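DNA gyrase, B subunit, truncated (Myxococcus xanthus, PDB 3CWV) probably takes part in the ATP-dependent breakage, passage and rejoining of double-stranded DNA as the B subunit of a type II topoisomerase. Local coordinates at residues A[307-310]-A[311-314]; A[42-45]-A[46-50]; A[341-344]-A[345-349]; A[210-213]-A[214-218]; A[158-161]-A[162-165]. All coordinates share one frame; numbering follows the deposited sequence.

Overall arrangement
From the N terminus the chain meets contact 2 first, at the end of helix 28-47. Contact 5 follows, closing the turn that ends strand 151-159 of the eight-stranded sheet. Contact 4 lies on helix 208-217. Contact 1 closes the turn after strand 300-307. Contact 3 joins the end of helix 328-345 to the start of helix 350-354. All five are local and lie in series, so none nest or cross. Contacts 1 and 2 touch: Ser307 CB is 3.2 Å from Tyr43 OH, which ties the five-stranded sheet to helix 28-47. Contacts 3 and 5 lie on opposite sides of the molecule, their centres about 54 Å apart.

Contact 1: residues A[307-310]-A[311-314]; sequences SGPR and RQMA
Ser307 and Gly308, just before a short 3-10 turn that follows strand 300-307, meet the far end of Met313. The turn opens the loop that leads to helix 328-345, in the S5-like part of the GyrB fold. Ser307 closes the strand. Its backbone C lies 4.0 Å from Met313 CE, while its side chain turns to Tyr43 and Arg47 of helix 28-47. Gly308 comes next, with its N 3.7 Å from the same methyl. Met313 can fold back this far because its chain bends at chi2 (-62°) and again at the thioether. Gly308 N is also hydrogen-bonded to Asn258 OD1. Pro309 supplies the first bond of the turn: its O accepts from Gln312 N at 2.9 Å. The donor stands well above the carbonyl plane, and the N-H...O angle is a bent 139°. The Pro309 ring and the Gln312 side chain run alongside each other and point the same way. Gln312 NE2 comes within 3.3 Å of Pro309 CG. Arg310 sends its side chain away from the turn, extended from CG to NE, and touches Glu44, Asp99 and Ser100. Its backbone stays in the turn and makes the second bond, again between residues three apart. Arg310 O accepts from Met313 N at 3.2 Å, and Met313 CB packs 3.5 Å from that same Arg310 O.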
# COMPACT_ATOMS: atom_id res chain seq x y z
N SER A 307 0.28 -0.38 -10.11
CA SER A 307 0.94 -1.42 -9.36
C SER A 307 1.55 -2.40 -10.37
O SER A 307 1.10 -2.43 -11.52
CB SER A 307 -0.07 -2.11 -8.43
OG SER A 307 -1.00 -2.91 -9.17
N GLY A 308 2.55 -3.17 -9.95
CA GLY A 308 3.20 -4.12 -10.84
C GLY A 308 4.45 -4.68 -10.15
O GLY A 308 4.73 -4.34 -8.99
N PRO A 309 5.23 -5.51 -10.87
CA PRO A 309 6.46 -6.04 -10.27
C PRO A 309 7.32 -4.89 -9.72
O PRO A 309 7.44 -3.85 -10.39
CB PRO A 309 7.15 -6.72 -11.46
CG PRO A 309 5.98 -7.14 -12.38
CD PRO A 309 5.02 -5.97 -12.26
N ARG A 310 7.89 -5.05 -8.52
CA ARG A 310 8.69 -3.97 -7.88
C ARG A 310 9.80 -3.44 -8.79
O ARG A 310 10.11 -2.22 -8.78
CB ARG A 310 9.35 -4.46 -6.56
CG ARG A 310 8.44 -4.71 -5.36
CD ARG A 310 9.27 -4.81 -4.06
NE ARG A 310 8.49 -5.08 -2.84
CZ ARG A 310 8.19 -6.31 -2.38
NH1 ARG A 310 8.56 -7.38 -3.07
NH2 ARG A 310 7.51 -6.47 -1.25
N ARG A 311 10.41 -4.35 -9.54
CA ARG A 311 11.51 -4.01 -10.45
C ARG A 311 11.10 -3.07 -11.57
O ARG A 311 11.92 -2.31 -12.09
CB ARG A 311 12.10 -5.28 -11.08
CG ARG A 311 11.12 -6.04 -11.99
CD ARG A 311 11.81 -7.02 -12.91
NE ARG A 311 12.79 -6.36 -13.79
CZ ARG A 311 12.48 -5.61 -14.85
NH1 ARG A 311 11.21 -5.41 -15.19
NH2 ARG A 311 13.45 -5.05 -15.57
N GLN A 312 9.82 -3.14 -11.95
CA GLN A 312 9.24 -2.30 -13.01
C GLN A 312 8.87 -0.89 -12.55
O GLN A 312 8.60 -0.04 -13.38
CB GLN A 312 8.00 -2.97 -13.62
CG GLN A 312 8.30 -4.10 -14.63
CD GLN A 312 7.05 -4.61 -15.36
OE1 GLN A 312 6.30 -3.84 -15.98
NE2 GLN A 312 6.83 -5.91 -15.31
N MET A 313 8.83 -0.65 -11.25
CA MET A 313 8.52 0.68 -10.70
C MET A 313 9.76 1.55 -10.78
O MET A 313 10.76 1.27 -10.13
CB MET A 313 8.08 0.59 -9.24
CG MET A 313 6.77 -0.20 -8.94
SD MET A 313 5.27 0.48 -9.72
CE MET A 313 5.10 -0.73 -11.03
N ALA A 314 9.72 2.59 -11.62
CA ALA A 314 10.90 3.44 -11.85
C ALA A 314 10.51 4.87 -11.55
O ALA A 314 9.42 5.31 -11.89
CB ALA A 314 11.40 3.31 -13.29

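Contact 2: residues A[42-45]-A[46-50]; sequences AYEE and ARRGE
Glu44 and Arg47 form a salt bridge between residues three apart on the last turn of helix 28-47, and Glu45 ties that turn to Glu50 through a Schellman motif. The helix belongs to the ATPase part of the GyrB fold, where Tyr43 touches Ala259 and Glu45 touches Trp96. Arg47 grips the carboxylate side-on with two nitrogens. Arg47 NE gives a nearly straight bond (178°) to Glu44 OE1 at 2.9 Å. Arg47 NH2 reaches Glu44 OE2 on its syn side at 2.8 Å. The two flat groups are tilted 44° apart, and OE1 is met from above the carboxylate plane. Both chains leave the helix with CG anti to the backbone N, then bend, at chi2 in Glu44 and chi3 in Arg47, to meet alongside. The aliphatic start of Arg47 serves a second partner: its CB sits over one face of the Tyr43 ring, 4.3 Å from the centroid, as a CH-pi contact. At the helix end Gly49 takes a positive phi of 78°. Gly49 N bonds to Ala46 O, and Glu50 N bonds to Glu45 O at 2.8 Å. A water lies 2.7 Å from both Glu45 OE1 and Glu50 O. The two-point grip fixes the rotation of the Arg47 guanidinium. Its positive charge, close to the carbonyl end of the helix, would probably also be favourable there.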
# COMPACT_ATOMS: atom_id res chain seq x y z
N ALA A 42 2.53 -7.54 3.18
CA ALA A 42 1.16 -8.03 3.00
C ALA A 42 0.56 -7.49 1.70
O ALA A 42 -0.08 -8.23 0.96
CB ALA A 42 0.28 -7.62 4.22
N TYR A 43 0.82 -6.22 1.39
CA TYR A 43 0.38 -5.64 0.12
C TYR A 43 0.92 -6.42 -1.08
O TYR A 43 0.19 -6.65 -2.04
CB TYR A 43 0.82 -4.18 -0.05
CG TYR A 43 0.50 -3.72 -1.44
CD1 TYR A 43 -0.82 -3.42 -1.80
CD2 TYR A 43 1.49 -3.66 -2.41
CE1 TYR A 43 -1.12 -3.02 -3.10
CE2 TYR A 43 1.20 -3.28 -3.70
CZ TYR A 43 -0.10 -2.96 -4.03
OH TYR A 43 -0.38 -2.57 -5.31
N GLU A 44 2.20 -6.76 -1.07
CA GLU A 44 2.78 -7.43 -2.23
C GLU A 44 2.17 -8.81 -2.43
O GLU A 44 1.91 -9.24 -3.58
CB GLU A 44 4.31 -7.48 -2.13
CG GLU A 44 4.98 -8.32 -3.23
CD GLU A 44 4.90 -7.70 -4.64
OE1 GLU A 44 4.51 -6.52 -4.79
OE2 GLU A 44 5.24 -8.41 -5.60
N GLU A 45 1.92 -9.52 -1.33
CA GLU A 45 1.20 -10.80 -1.43
C GLU A 45 -0.22 -10.59 -1.97
O GLU A 45 -0.66 -11.34 -2.86
CB GLU A 45 1.12 -11.51 -0.08
CG GLU A 45 2.50 -11.82 0.49
CD GLU A 45 3.27 -12.83 -0.37
OE1 GLU A 45 2.83 -14.00 -0.49
OE2 GLU A 45 4.31 -12.44 -0.92
N ALA A 46 -0.93 -9.61 -1.43
CA ALA A 46 -2.29 -9.30 -1.93
C ALA A 46 -2.26 -8.89 -3.41
O ALA A 46 -3.12 -9.34 -4.18
CB ALA A 46 -2.97 -8.20 -1.09
N ARG A 47 -1.31 -8.03 -3.78
CA ARG A 47 -1.16 -7.60 -5.18
C ARG A 47 -1.07 -8.80 -6.16
O ARG A 47 -1.58 -8.77 -7.29
CB ARG A 47 0.09 -6.73 -5.32
CG ARG A 47 0.23 -6.09 -6.72
CD ARG A 47 1.60 -5.45 -6.95
NE ARG A 47 2.72 -6.40 -7.03
CZ ARG A 47 2.96 -7.18 -8.09
NH1 ARG A 47 2.15 -7.14 -9.15
NH2 ARG A 47 4.02 -7.98 -8.09
N ARG A 48 -0.43 -9.86 -5.69
CA ARG A 48 -0.16 -11.06 -6.51
C ARG A 48 -1.26 -12.09 -6.38
O ARG A 48 -1.17 -13.18 -6.96
CB ARG A 48 1.15 -11.71 -6.06
CG ARG A 48 2.37 -10.87 -6.36
CD ARG A 48 3.42 -11.68 -7.11
NE ARG A 48 2.96 -11.99 -8.46
CZ ARG A 48 3.48 -12.93 -9.24
NH1 ARG A 48 4.50 -13.68 -8.80
NH2 ARG A 48 2.98 -13.12 -10.46
N GLY A 49 -2.29 -11.76 -5.60
CA GLY A 49 -3.43 -12.65 -5.47
C GLY A 49 -3.13 -13.81 -4.52
O GLY A 49 -3.75 -14.89 -4.61
N GLU A 50 -2.24 -13.55 -3.56
CA GLU A 50 -1.73 -14.58 -2.64
C GLU A 50 -2.03 -14.29 -1.16
O GLU A 50 -1.50 -14.95 -0.25
CB GLU A 50 -0.23 -14.76 -2.84
CG GLU A 50 0.16 -15.21 -4.28
CD GLU A 50 -0.33 -16.62 -4.59
OE1 GLU A 50 -0.82 -17.32 -3.67
OE2 GLU A 50 -0.25 -17.02 -5.76
O HOH W 1 0.94 -15.24 0.96

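Contact 3: residues A[341-344]-A[345-349]; sequences IELL and REHPV
Arg345 lies back across the last turn of helix 328-345 and meets Glu342 and Ile341, while Leu344 and His347 carry the chain round to the next helix. Arg345 has CG anti to its carbonyl carbon (chi1 -79°) and runs extended as far as NE. This lays its CG against Ile341 O, at 3.5 Å. Arg345 NE then forms a rather long salt bridge with Glu342 OE2, at 3.4 Å. The oxygen lies at the edge of the guanidinium, near its plane, but the carboxylate itself is turned 79° away. The contact is made through OE2. Arg345 N bonds to Glu342 O at 3.2 Å and more weakly to Ile341 O. A water carries the pattern on: it gives a proton to Glu342 O and accepts from Glu346 N, which is 2.8 Å away. Leu344 O receives a weak bond from His347 N; Thr350 OG1 lies in hydrogen-bonding position to both Leu344 O and His347 O. Leu344 CD2 reaches Val349 CG1 at 4.3 Å. His347 places its CB 3.4 Å from Leu343 O. Its ring makes a capping bond to the following helix, with ND1 accepting from Val349 N at 3.1 Å and 166°. This is consistent with an unprotonated ND1. The ring also lies edge-to-face with His224. Leu344 packs on Leu276, Leu280 and Leu283 of helix 267-284, while Leu343 and His347 touch Val228 of strand 228-234.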
# COMPACT_ATOMS: atom_id res chain seq x y z
N ILE A 341 -14.24 10.66 -23.17
CA ILE A 341 -15.12 11.27 -24.19
C ILE A 341 -16.53 10.65 -24.18
O ILE A 341 -17.52 11.35 -23.98
CB ILE A 341 -14.49 11.20 -25.62
CG1 ILE A 341 -13.29 12.15 -25.72
CG2 ILE A 341 -15.53 11.56 -26.71
CD1 ILE A 341 -12.48 12.02 -27.00
N GLU A 342 -16.62 9.34 -24.36
CA GLU A 342 -17.90 8.66 -24.35
C GLU A 342 -18.62 8.78 -23.01
O GLU A 342 -19.80 9.15 -22.94
CB GLU A 342 -17.72 7.19 -24.71
CG GLU A 342 -18.99 6.35 -24.59
CD GLU A 342 -19.99 6.54 -25.75
OE1 GLU A 342 -20.88 5.67 -25.91
OE2 GLU A 342 -19.90 7.55 -26.50
N LEU A 343 -17.89 8.50 -21.93
CA LEU A 343 -18.42 8.56 -20.58
C LEU A 343 -19.03 9.91 -20.25
O LEU A 343 -20.08 9.98 -19.59
CB LEU A 343 -17.29 8.27 -19.59
CG LEU A 343 -17.40 8.52 -18.11
CD1 LEU A 343 -16.40 7.58 -17.46
CD2 LEU A 343 -17.10 9.95 -17.73
N LEU A 344 -18.34 10.97 -20.66
CA LEU A 344 -18.71 12.30 -20.22
C LEU A 344 -19.92 12.86 -20.99
O LEU A 344 -20.51 13.85 -20.58
CB LEU A 344 -17.52 13.27 -20.32
CG LEU A 344 -16.36 13.20 -19.29
CD1 LEU A 344 -15.16 14.04 -19.70
CD2 LEU A 344 -16.82 13.61 -17.89
N ARG A 345 -20.28 12.21 -22.09
CA ARG A 345 -21.38 12.68 -22.93
C ARG A 345 -22.62 12.90 -22.08
O ARG A 345 -23.13 14.03 -21.97
CB ARG A 345 -21.69 11.70 -24.07
CG ARG A 345 -20.71 11.80 -25.24
CD ARG A 345 -21.00 10.76 -26.33
NE ARG A 345 -20.00 10.80 -27.40
CZ ARG A 345 -19.84 11.82 -28.25
NH1 ARG A 345 -20.61 12.91 -28.15
NH2 ARG A 345 -18.91 11.76 -29.19
N GLU A 346 -23.06 11.82 -21.45
CA GLU A 346 -24.30 11.82 -20.64
C GLU A 346 -24.04 11.82 -19.13
O GLU A 346 -24.92 11.41 -18.35
CB GLU A 346 -25.18 10.63 -21.03
CG GLU A 346 -25.75 10.73 -22.44
CD GLU A 346 -26.65 11.94 -22.63
OE1 GLU A 346 -27.68 12.05 -21.91
OE2 GLU A 346 -26.34 12.78 -23.50
N HIS A 347 -22.85 12.26 -18.72
CA HIS A 347 -22.48 12.32 -17.30
C HIS A 347 -22.94 13.64 -16.70
O HIS A 347 -22.78 14.69 -17.32
CB HIS A 347 -20.95 12.21 -17.14
CG HIS A 347 -20.52 11.92 -15.73
ND1 HIS A 347 -20.33 12.91 -14.79
CD2 HIS A 347 -20.23 10.75 -15.11
CE1 HIS A 347 -19.94 12.36 -13.65
NE2 HIS A 347 -19.89 11.05 -13.82
N PRO A 348 -23.52 13.59 -15.49
CA PRO A 348 -24.05 14.77 -14.81
C PRO A 348 -23.08 15.95 -14.70
O PRO A 348 -23.52 17.10 -14.75
CB PRO A 348 -24.39 14.24 -13.41
CG PRO A 348 -24.72 12.83 -13.62
CD PRO A 348 -23.76 12.37 -14.69
N VAL A 349 -21.78 15.68 -14.59
CA VAL A 349 -20.81 16.74 -14.29
C VAL A 349 -20.32 17.57 -15.49
O VAL A 349 -19.86 18.70 -15.32
CB VAL A 349 -19.57 16.14 -13.54
CG1 VAL A 349 -18.55 15.58 -14.54
CG2 VAL A 349 -18.94 17.19 -12.62
O HOH W 2 -22.24 9.13 -21.82

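Contact 4: residues A[210-213]-A[214-218]; sequences AQWA and HVLTE
Leu216 crosses the indole of Trp212 one turn further along helix 208-217. Its CB starts close to the backbone of the preceding turn, 3.6 Å from Trp212 O. CG comes nearer to that oxygen, at 3.3 Å, and is also 3.8 Å from Trp212 NE1. There the chain forks. CD1 lands over one face of the five-membered ring, 3.8 Å from its centroid and only 10° off the ring normal, which makes a well-centred CH-pi contact. CD2 stays on the same side of the ring plane, past its nitrogen rim, 4.0 Å from Trp212 NE1. The ring can receive the methyl because Trp212 CG is anti to the backbone N (chi1 -173°), which swings the indole toward the later turn. Along the helix the backbone bonds are regular: Leu216 N bonds to Trp212 O at 2.9 Å, with like bonds from His214 to Ala210 and from Val215 to Gln211. Near the end of the helix Thr217 OG1 folds back over the backbone, 2.9 Å from Ala213 O and 3.2 Å from His214 O. Its one proton could serve either oxygen. The same hydroxyl is hydrogen-bonded to Gln222 NE2. Ala213 and Leu216 rest on Ile303 of strand 300-307, and Trp212 reaches Glu180 and Ala183 of helix 171-184. Trp212 and Leu216 thus form an i/i+4 CH-pi pair on a helix packed against the five-stranded sheet of the S5-like fold.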
# COMPACT_ATOMS: atom_id res chain seq x y z
N ALA A 210 -12.33 3.65 -5.83
CA ALA A 210 -13.63 4.27 -6.09
C ALA A 210 -14.45 4.33 -4.81
O ALA A 210 -15.04 5.36 -4.46
CB ALA A 210 -14.39 3.51 -7.16
N GLN A 211 -14.46 3.21 -4.10
CA GLN A 211 -15.18 3.15 -2.85
C GLN A 211 -14.55 4.13 -1.86
O GLN A 211 -15.25 4.82 -1.12
CB GLN A 211 -15.24 1.72 -2.33
CG GLN A 211 -15.99 1.52 -1.02
CD GLN A 211 -16.38 0.08 -0.80
OE1 GLN A 211 -15.95 -0.80 -1.53
NE2 GLN A 211 -17.20 -0.17 0.21
N TRP A 212 -13.21 4.24 -1.90
CA TRP A 212 -12.45 5.12 -1.02
C TRP A 212 -12.70 6.59 -1.33
O TRP A 212 -12.75 7.42 -0.41
CB TRP A 212 -10.94 4.83 -1.17
CG TRP A 212 -10.01 5.54 -0.20
CD1 TRP A 212 -10.35 6.05 1.02
CD2 TRP A 212 -8.59 5.75 -0.35
NE1 TRP A 212 -9.24 6.61 1.62
CE2 TRP A 212 -8.15 6.43 0.81
CE3 TRP A 212 -7.66 5.44 -1.35
CZ2 TRP A 212 -6.82 6.81 0.99
CZ3 TRP A 212 -6.33 5.81 -1.16
CH2 TRP A 212 -5.92 6.49 0.00
N ALA A 213 -12.82 6.92 -2.61
CA ALA A 213 -13.10 8.30 -3.02
C ALA A 213 -14.46 8.76 -2.48
O ALA A 213 -14.60 9.91 -2.01
CB ALA A 213 -13.03 8.44 -4.54
N HIS A 214 -15.44 7.87 -2.54
CA HIS A 214 -16.76 8.15 -1.97
C HIS A 214 -16.63 8.49 -0.49
O HIS A 214 -17.17 9.49 -0.02
CB HIS A 214 -17.71 6.95 -2.10
CG HIS A 214 -18.87 7.03 -1.15
ND1 HIS A 214 -19.99 7.80 -1.40
CD2 HIS A 214 -19.06 6.49 0.08
CE1 HIS A 214 -20.82 7.71 -0.38
NE2 HIS A 214 -20.28 6.92 0.54
N VAL A 215 -15.91 7.63 0.23
CA VAL A 215 -15.63 7.85 1.65
C VAL A 215 -15.04 9.22 1.89
O VAL A 215 -15.54 9.97 2.75
CB VAL A 215 -14.69 6.76 2.22
CG1 VAL A 215 -14.18 7.15 3.61
CG2 VAL A 215 -15.39 5.43 2.29
N LEU A 216 -13.99 9.57 1.14
CA LEU A 216 -13.26 10.82 1.33
C LEU A 216 -14.11 12.05 1.04
O LEU A 216 -13.77 13.15 1.48
CB LEU A 216 -12.01 10.87 0.44
CG LEU A 216 -10.87 9.90 0.78
CD1 LEU A 216 -10.05 9.64 -0.46
CD2 LEU A 216 -10.03 10.48 1.92
N THR A 217 -15.18 11.87 0.28
CA THR A 217 -16.06 12.98 -0.08
C THR A 217 -17.46 12.93 0.57
O THR A 217 -18.30 13.80 0.31
CB THR A 217 -16.24 13.08 -1.62
OG1 THR A 217 -16.71 11.84 -2.15
CG2 THR A 217 -14.95 13.46 -2.30
N GLU A 218 -17.72 11.90 1.38
CA GLU A 218 -19.09 11.64 1.87
C GLU A 218 -19.76 12.83 2.60
O GLU A 218 -20.99 12.90 2.66
CB GLU A 218 -19.14 10.38 2.76
CG GLU A 218 -18.47 10.54 4.10
CD GLU A 218 -18.70 9.37 5.05
OE1 GLU A 218 -19.22 8.31 4.63
OE2 GLU A 218 -18.33 9.52 6.24

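Contact 5: residues A[158-161]-A[162-165]; sequences VPDA and TIFE
Asp160 and Thr162 are joined by two hydrogen bonds to one carboxylate oxygen, just after strand 151-159 ends. The first kind of interaction is this side-chain grip. Thr162 N meets the anti lone pair of Asp160 OD1 at 2.9 Å. Thr162 OG1 gives its proton to the same oxygen at 2.6 Å, but comes from above the carboxylate plane. The hydroxyl can do so because it sits between the backbone N and the carbonyl carbon (chi1 65°), on the side facing Asp160. The other oxygen, Asp160 OD2, forms a salt bridge with Arg16, so both ends of the carboxylate are engaged and its rotation is fixed. Backbone bonds are the second kind. Asp160 O accepts twice, from Ile163 N at 3.0 Å and from Phe164 N at 3.1 Å. The Phe164 bond is nearly straight (170°), while Ile163 N stands above the carbonyl plane. A water links Ala161 O and Phe164 O, giving a proton to each. Apolar contacts are the third kind. The Ile163 side chain crosses that of Asp160 at about a right angle, with CD1 3.8 Å from Asp160 CB. Phe164 brings CD2 to 4.2 Å from Pro159 CB, and Ile163 CG2 sits over one face of the Phe164 ring, toward its rim. Pro159 and Phe164 both pack on Leu34 of helix 28-47. An aspartate whose side chain takes the N-H two residues on, and whose carbonyl takes those three and four on, is characteristic of an Asx motif, here turning the chain at the end of an inner strand of the eight-stranded sheet.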
# COMPACT_ATOMS: atom_id res chain seq x y z
N VAL A 158 8.99 -6.16 18.85
CA VAL A 158 9.11 -5.02 19.74
C VAL A 158 10.29 -4.16 19.26
O VAL A 158 11.44 -4.57 19.32
CB VAL A 158 9.39 -5.49 21.20
CG1 VAL A 158 9.44 -4.28 22.16
CG2 VAL A 158 8.29 -6.49 21.65
N PRO A 159 9.99 -2.95 18.77
CA PRO A 159 11.06 -2.05 18.34
C PRO A 159 12.07 -1.93 19.46
O PRO A 159 11.69 -1.81 20.63
CB PRO A 159 10.33 -0.71 18.13
CG PRO A 159 8.94 -1.17 17.66
CD PRO A 159 8.66 -2.34 18.59
N ASP A 160 13.35 -1.97 19.10
CA ASP A 160 14.43 -2.02 20.08
C ASP A 160 14.52 -0.69 20.83
O ASP A 160 14.85 0.37 20.23
CB ASP A 160 15.74 -2.31 19.34
CG ASP A 160 16.86 -2.75 20.28
OD1 ASP A 160 17.03 -2.14 21.36
OD2 ASP A 160 17.53 -3.76 19.95
N ALA A 161 14.28 -0.73 22.14
CA ALA A 161 14.33 0.48 22.97
C ALA A 161 15.72 1.11 23.11
O ALA A 161 15.84 2.25 23.56
CB ALA A 161 13.76 0.18 24.36
N THR A 162 16.77 0.38 22.76
CA THR A 162 18.13 0.95 22.77
C THR A 162 18.42 1.72 21.46
O THR A 162 19.43 2.40 21.36
CB THR A 162 19.26 -0.10 23.01
OG1 THR A 162 19.32 -1.05 21.92
CG2 THR A 162 19.05 -0.87 24.31
N ILE A 163 17.53 1.60 20.49
CA ILE A 163 17.77 2.20 19.18
C ILE A 163 16.85 3.39 18.97
O ILE A 163 17.29 4.46 18.55
CB ILE A 163 17.56 1.16 18.03
CG1 ILE A 163 18.60 0.03 18.11
CG2 ILE A 163 17.56 1.86 16.63
CD1 ILE A 163 18.50 -1.04 17.00
N PHE A 164 15.57 3.19 19.23
CA PHE A 164 14.59 4.22 18.92
C PHE A 164 14.37 5.21 20.05
O PHE A 164 14.37 4.83 21.21
CB PHE A 164 13.27 3.62 18.48
CG PHE A 164 13.38 2.95 17.16
CD1 PHE A 164 13.29 3.71 15.98
CD2 PHE A 164 13.68 1.58 17.08
CE1 PHE A 164 13.47 3.10 14.74
CE2 PHE A 164 13.85 0.97 15.84
CZ PHE A 164 13.73 1.73 14.68
N GLU A 165 14.17 6.46 19.66
CA GLU A 165 14.06 7.59 20.59
C GLU A 165 12.67 7.70 21.17
O GLU A 165 12.49 8.21 22.27
CB GLU A 165 14.39 8.88 19.84
CG GLU A 165 14.52 10.13 20.70
CD GLU A 165 14.36 11.43 19.91
OE1 GLU A 165 13.41 11.57 19.09
OE2 GLU A 165 15.20 12.34 20.13
O HOH W 3 14.00 4.20 23.66